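Adenylation domain (Streptomyces sp., PDB 5N9X) is an adenylation domain of the ANL family of AMP-binding enzymes, and holds adenosine-5'-triphosphate and threonine in its ligand pockets. Local coordinates at residues R34-Y46 with A221-Y233. Sequence-based numbering, arbitrary orientation.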
loop_
_atom_site.group_PDB
_atom_site.type_symbol
_atom_site.label_atom_id
_atom_site.label_comp_id
_atom_site.label_asym_id
_atom_site.label_seq_id
_atom_site.Cartn_x
_atom_site.Cartn_y
_atom_site.Cartn_z
ATOM N N ARG A 34 19.433 20.800 3.768
ATOM C CA ARG A 34 18.257 20.496 2.946
ATOM C C ARG A 34 16.987 20.286 3.769
ATOM O O ARG A 34 17.052 19.917 4.951
ATOM C CB ARG A 34 18.514 19.254 2.065
ATOM C CG ARG A 34 19.610 19.439 1.035
ATOM C CD ARG A 34 19.639 18.302 0.035
ATOM N NE ARG A 34 18.550 18.377 -0.934
ATOM C CZ ARG A 34 18.452 19.302 -1.886
ATOM N NH1 ARG A 34 19.382 20.250 -2.003
ATOM N NH2 ARG A 34 17.428 19.279 -2.725
ATOM N N THR A 35 15.836 20.500 3.130
ATOM C CA THR A 35 14.540 20.354 3.796
ATOM C C THR A 35 14.115 18.889 3.806
ATOM O O THR A 35 13.937 18.279 2.746
ATOM C CB THR A 35 13.434 21.195 3.092
ATOM O OG1 THR A 35 13.833 22.573 3.002
ATOM C CG2 THR A 35 12.119 21.121 3.855
ATOM N N ALA A 36 13.945 18.315 4.991
ATOM C CA ALA A 36 13.476 16.947 5.083
ATOM C C ALA A 36 11.937 16.899 5.029
ATOM O O ALA A 36 11.352 16.077 4.312
ATOM C CB ALA A 36 13.998 16.293 6.356
ATOM N N LEU A 37 11.289 17.775 5.796
ATOM C CA LEU A 37 9.834 17.792 5.860
ATOM C C LEU A 37 9.298 19.147 5.461
ATOM O O LEU A 37 9.842 20.182 5.862
ATOM C CB LEU A 37 9.330 17.430 7.264
ATOM C CG LEU A 37 9.827 16.140 7.929
ATOM C CD1 LEU A 37 9.214 16.007 9.303
ATOM C CD2 LEU A 37 9.530 14.896 7.088
ATOM N N HIS A 38 8.225 19.120 4.673
ATOM C CA HIS A 38 7.515 20.323 4.248
ATOM C C HIS A 38 6.029 20.166 4.560
ATOM O O HIS A 38 5.328 19.408 3.892
ATOM C CB HIS A 38 7.719 20.566 2.753
ATOM C CG HIS A 38 7.388 21.959 2.308
ATOM N ND1 HIS A 38 7.644 22.401 1.026
ATOM C CD2 HIS A 38 6.853 23.006 2.970
ATOM C CE1 HIS A 38 7.260 23.660 0.916
ATOM N NE2 HIS A 38 6.777 24.054 2.077
ATOM N N ILE A 39 5.558 20.877 5.578
ATOM C CA ILE A 39 4.167 20.768 6.003
ATOM C C ILE A 39 3.515 22.145 5.900
ATOM O O ILE A 39 3.720 23.025 6.747
ATOM C CB ILE A 39 4.050 20.198 7.440
ATOM C CG1 ILE A 39 4.901 18.930 7.580
ATOM C CG2 ILE A 39 2.591 19.941 7.823
ATOM C CD1 ILE A 39 6.274 19.172 8.159
ATOM N N ASP A 40 2.734 22.308 4.835
ATOM C CA ASP A 40 2.250 23.613 4.376
ATOM C C ASP A 40 3.453 24.549 4.176
ATOM O O ASP A 40 4.275 24.294 3.297
ATOM C CB ASP A 40 1.223 24.192 5.358
ATOM C CG ASP A 40 -0.096 23.426 5.343
ATOM O OD1 ASP A 40 -0.494 22.926 4.264
ATOM O OD2 ASP A 40 -0.718 23.293 6.422
ATOM N N ASP A 41 3.568 25.605 4.984
ATOM C CA ASP A 41 4.707 26.535 4.899
ATOM C C ASP A 41 5.839 26.153 5.842
ATOM O O ASP A 41 6.883 26.801 5.871
ATOM C CB ASP A 41 4.287 27.975 5.223
ATOM C CG ASP A 41 3.221 28.514 4.285
ATOM O OD1 ASP A 41 2.692 27.741 3.446
ATOM O OD2 ASP A 41 2.919 29.730 4.405
ATOM N N GLU A 42 5.621 25.128 6.648
ATOM C CA GLU A 42 6.632 24.728 7.606
ATOM C C GLU A 42 7.677 23.839 6.941
ATOM O O GLU A 42 7.341 22.907 6.196
ATOM C CB GLU A 42 5.994 24.024 8.804
ATOM C CG GLU A 42 7.002 23.376 9.732
ATOM C CD GLU A 42 6.360 22.756 10.964
ATOM O OE1 GLU A 42 5.324 22.057 10.833
ATOM O OE2 GLU A 42 6.889 22.998 12.076
ATOM N N LYS A 43 8.942 24.153 7.204
ATOM C CA LYS A 43 10.044 23.364 6.686
ATOM C C LYS A 43 10.970 22.955 7.796
ATOM O O LYS A 43 11.445 23.792 8.560
ATOM C CB LYS A 43 10.826 24.129 5.620
ATOM C CG LYS A 43 10.168 24.093 4.252
ATOM C CD LYS A 43 10.777 25.122 3.311
ATOM C CE LYS A 43 10.439 24.783 1.869
ATOM N NZ LYS A 43 10.628 25.954 0.975
ATOM N N ILE A 44 11.224 21.658 7.890
ATOM C CA ILE A 44 12.242 21.181 8.799
ATOM C C ILE A 44 13.415 20.632 7.998
ATOM O O ILE A 44 13.246 19.816 7.073
ATOM C CB ILE A 44 11.715 20.099 9.756
ATOM C CG1 ILE A 44 10.442 20.573 10.441
ATOM C CG2 ILE A 44 12.749 19.761 10.776
ATOM C CD1 ILE A 44 9.187 20.113 9.766
ATOM N N SER A 45 14.599 21.110 8.370
ATOM C CA SER A 45 15.863 20.643 7.834
ATOM C C SER A 45 16.216 19.244 8.319
ATOM O O SER A 45 15.867 18.857 9.439
ATOM C CB SER A 45 16.979 21.612 8.219
ATOM O OG SER A 45 17.452 21.338 9.519
ATOM N N TYR A 46 16.913 18.500 7.467
ATOM C CA TYR A 46 17.475 17.209 7.831
ATOM C C TYR A 46 18.227 17.291 9.158
ATOM O O TYR A 46 17.910 16.555 10.090
ATOM C CB TYR A 46 18.395 16.709 6.723
ATOM C CG TYR A 46 17.683 15.878 5.683
ATOM C CD1 TYR A 46 17.536 14.501 5.841
ATOM C CD2 TYR A 46 17.155 16.474 4.540
ATOM C CE1 TYR A 46 16.881 13.749 4.886
ATOM C CE2 TYR A 46 16.503 15.740 3.589
ATOM C CZ TYR A 46 16.364 14.377 3.755
ATOM O OH TYR A 46 15.709 13.637 2.791
ATOM N N ALA A 221 12.077 9.690 0.108
ATOM C CA ALA A 221 12.566 11.033 0.394
ATOM C C ALA A 221 13.752 11.082 1.350
ATOM O O ALA A 221 14.794 11.657 1.038
ATOM C CB ALA A 221 11.438 11.873 0.953
ATOM N N LEU A 222 13.583 10.505 2.528
ATOM C CA LEU A 222 14.529 10.678 3.614
ATOM C C LEU A 222 15.863 9.933 3.418
ATOM O O LEU A 222 16.860 10.251 4.081
ATOM C CB LEU A 222 13.874 10.236 4.921
ATOM C CG LEU A 222 12.796 11.119 5.573
ATOM C CD1 LEU A 222 12.564 10.670 7.009
ATOM C CD2 LEU A 222 13.107 12.631 5.491
ATOM N N SER A 223 15.886 8.936 2.525
ATOM C CA SER A 223 17.127 8.211 2.212
ATOM C C SER A 223 18.029 8.910 1.189
ATOM O O SER A 223 19.194 8.534 1.007
ATOM C CB SER A 223 16.795 6.811 1.714
ATOM O OG SER A 223 16.548 6.808 0.314
ATOM N N THR A 224 17.504 9.924 0.520
ATOM C CA THR A 224 18.256 10.531 -0.585
ATOM C C THR A 224 18.534 12.008 -0.389
ATOM O O THR A 224 19.199 12.618 -1.216
ATOM C CB THR A 224 17.508 10.374 -1.918
ATOM O OG1 THR A 224 16.237 11.033 -1.813
ATOM C CG2 THR A 224 17.310 8.897 -2.236
ATOM N N GLY A 225 18.022 12.585 0.697
ATOM C CA GLY A 225 18.165 14.017 0.913
ATOM C C GLY A 225 17.024 14.817 0.312
ATOM O O GLY A 225 16.976 16.050 0.437
ATOM N N ALA A 226 16.108 14.109 -0.347
ATOM C CA ALA A 226 14.969 14.740 -0.993
ATOM C C ALA A 226 14.000 15.292 0.048
ATOM O O ALA A 226 14.134 15.053 1.247
ATOM C CB ALA A 226 14.248 13.750 -1.915
ATOM N N GLU A 227 13.007 16.014 -0.427
ATOM C CA GLU A 227 12.002 16.604 0.435
ATOM C C GLU A 227 10.748 15.731 0.541
ATOM O O GLU A 227 10.292 15.177 -0.467
ATOM C CB GLU A 227 11.631 17.982 -0.108
ATOM C CG GLU A 227 10.836 18.840 0.812
ATOM C CD GLU A 227 10.510 20.164 0.163
ATOM O OE1 GLU A 227 11.410 20.764 -0.462
ATOM O OE2 GLU A 227 9.339 20.568 0.219
ATOM N N LEU A 228 10.200 15.615 1.751
ATOM C CA LEU A 228 8.936 14.910 1.968
ATOM C C LEU A 228 7.801 15.915 2.235
ATOM O O LEU A 228 7.735 16.550 3.294
ATOM C CB LEU A 228 9.057 13.911 3.132
ATOM C CG LEU A 228 7.807 13.070 3.449
ATOM C CD1 LEU A 228 7.413 12.179 2.275
ATOM C CD2 LEU A 228 7.988 12.204 4.703
ATOM N N VAL A 229 6.909 16.060 1.271
ATOM C CA VAL A 229 5.771 16.950 1.424
ATOM C C VAL A 229 4.602 16.239 2.136
ATOM O O VAL A 229 4.031 15.294 1.599
ATOM C CB VAL A 229 5.334 17.477 0.060
ATOM C CG1 VAL A 229 4.193 18.461 0.207
ATOM C CG2 VAL A 229 6.524 18.120 -0.636
ATOM N N VAL A 230 4.257 16.678 3.342
ATOM C CA VAL A 230 3.232 15.975 4.118
ATOM C C VAL A 230 1.859 16.492 3.745
ATOM O O VAL A 230 1.619 17.688 3.838
ATOM C CB VAL A 230 3.432 16.136 5.640
ATOM C CG1 VAL A 230 2.252 15.518 6.416
ATOM C CG2 VAL A 230 4.743 15.514 6.071
ATOM N N LEU A 231 0.969 15.616 3.288
ATOM C CA LEU A 231 -0.398 16.049 3.025
ATOM C C LEU A 231 -1.104 16.124 4.383
ATOM O O LEU A 231 -1.435 15.095 4.972
ATOM C CB LEU A 231 -1.098 15.101 2.038
ATOM C CG LEU A 231 -2.195 15.690 1.148
ATOM C CD1 LEU A 231 -1.726 17.028 0.595
ATOM C CD2 LEU A 231 -2.583 14.737 0.003
ATOM N N PRO A 232 -1.292 17.347 4.913
ATOM C CA PRO A 232 -1.832 17.424 6.280
ATOM C C PRO A 232 -3.252 16.862 6.331
ATOM O O PRO A 232 -3.931 16.837 5.312
ATOM C CB PRO A 232 -1.802 18.923 6.592
ATOM C CG PRO A 232 -1.897 19.578 5.241
ATOM C CD PRO A 232 -1.190 18.672 4.276
ATOM N N TYR A 233 -3.695 16.400 7.489
ATOM C CA TYR A 233 -4.908 15.590 7.540
ATOM C C TYR A 233 -6.214 16.427 7.557
ATOM O O TYR A 233 -6.529 17.122 8.531
ATOM C CB TYR A 233 -4.808 14.647 8.741
ATOM C CG TYR A 233 -6.021 13.793 8.985
ATOM C CD1 TYR A 233 -6.313 12.710 8.161
ATOM C CD2 TYR A 233 -6.848 14.035 10.073
ATOM C CE1 TYR A 233 -7.428 11.917 8.396
ATOM C CE2 TYR A 233 -7.955 13.255 10.320
ATOM C CZ TYR A 233 -8.246 12.197 9.484
ATOM O OH TYR A 233 -9.357 11.422 9.743
HETATM O O HOH W 1 15.164 18.173 0.198
#
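Leu37 and His38 pair with Leu228 and Val229 as neighbouring parallel strands, a worked example of how residues far apart in sequence build one sheet. Three backbone hydrogen bonds make the ladder: Leu228 N to Ala36 O (2.8 Å), His38 N to Leu228 O (3.0 Å) and Val230 N to His38 O (3.0 Å). Strand 202-205 flanks the far edge of 227-230, while strand 42-45 returns antiparallel to 35-39 after a type II' turn from Ile39 to Glu42; a classic beta bulge, with Ala36 and Leu37 both facing Ile44, interrupts that pairing.

Polar side chains extend the pairing. With CG anti to the backbone N (chi1 -167°), Glu227 runs out extended beside Thr35, and its OE2 accepts a short but bent hydrogen bond from His38 ND1 (2.6 Å, 135° at the hydrogen), on the syn side but out of the carboxylate plane. Near the strand starts, Tyr46 OH donates in plane to a lone pair of Ala226 O (2.6 Å). Gly225 O receives Arg34 NE from above its carbonyl plane, and a water lies within hydrogen-bonding distance of both Gly225 O and Thr35 O; Arg34 NH2 reaches on to Ala199 O.

Apolar contacts fill in between: Ala36 CB sits over the centre of the Tyr46 ring and touches Leu222 CD2, and Ile39 CG1 lies against Val230 CB at 3.7 Å.

Glu227 would tend to stabilise a proton on His38, Lys43 and Arg202 to oppose it; securely, a buried carboxylate oxygen is satisfied by the neighbouring strand.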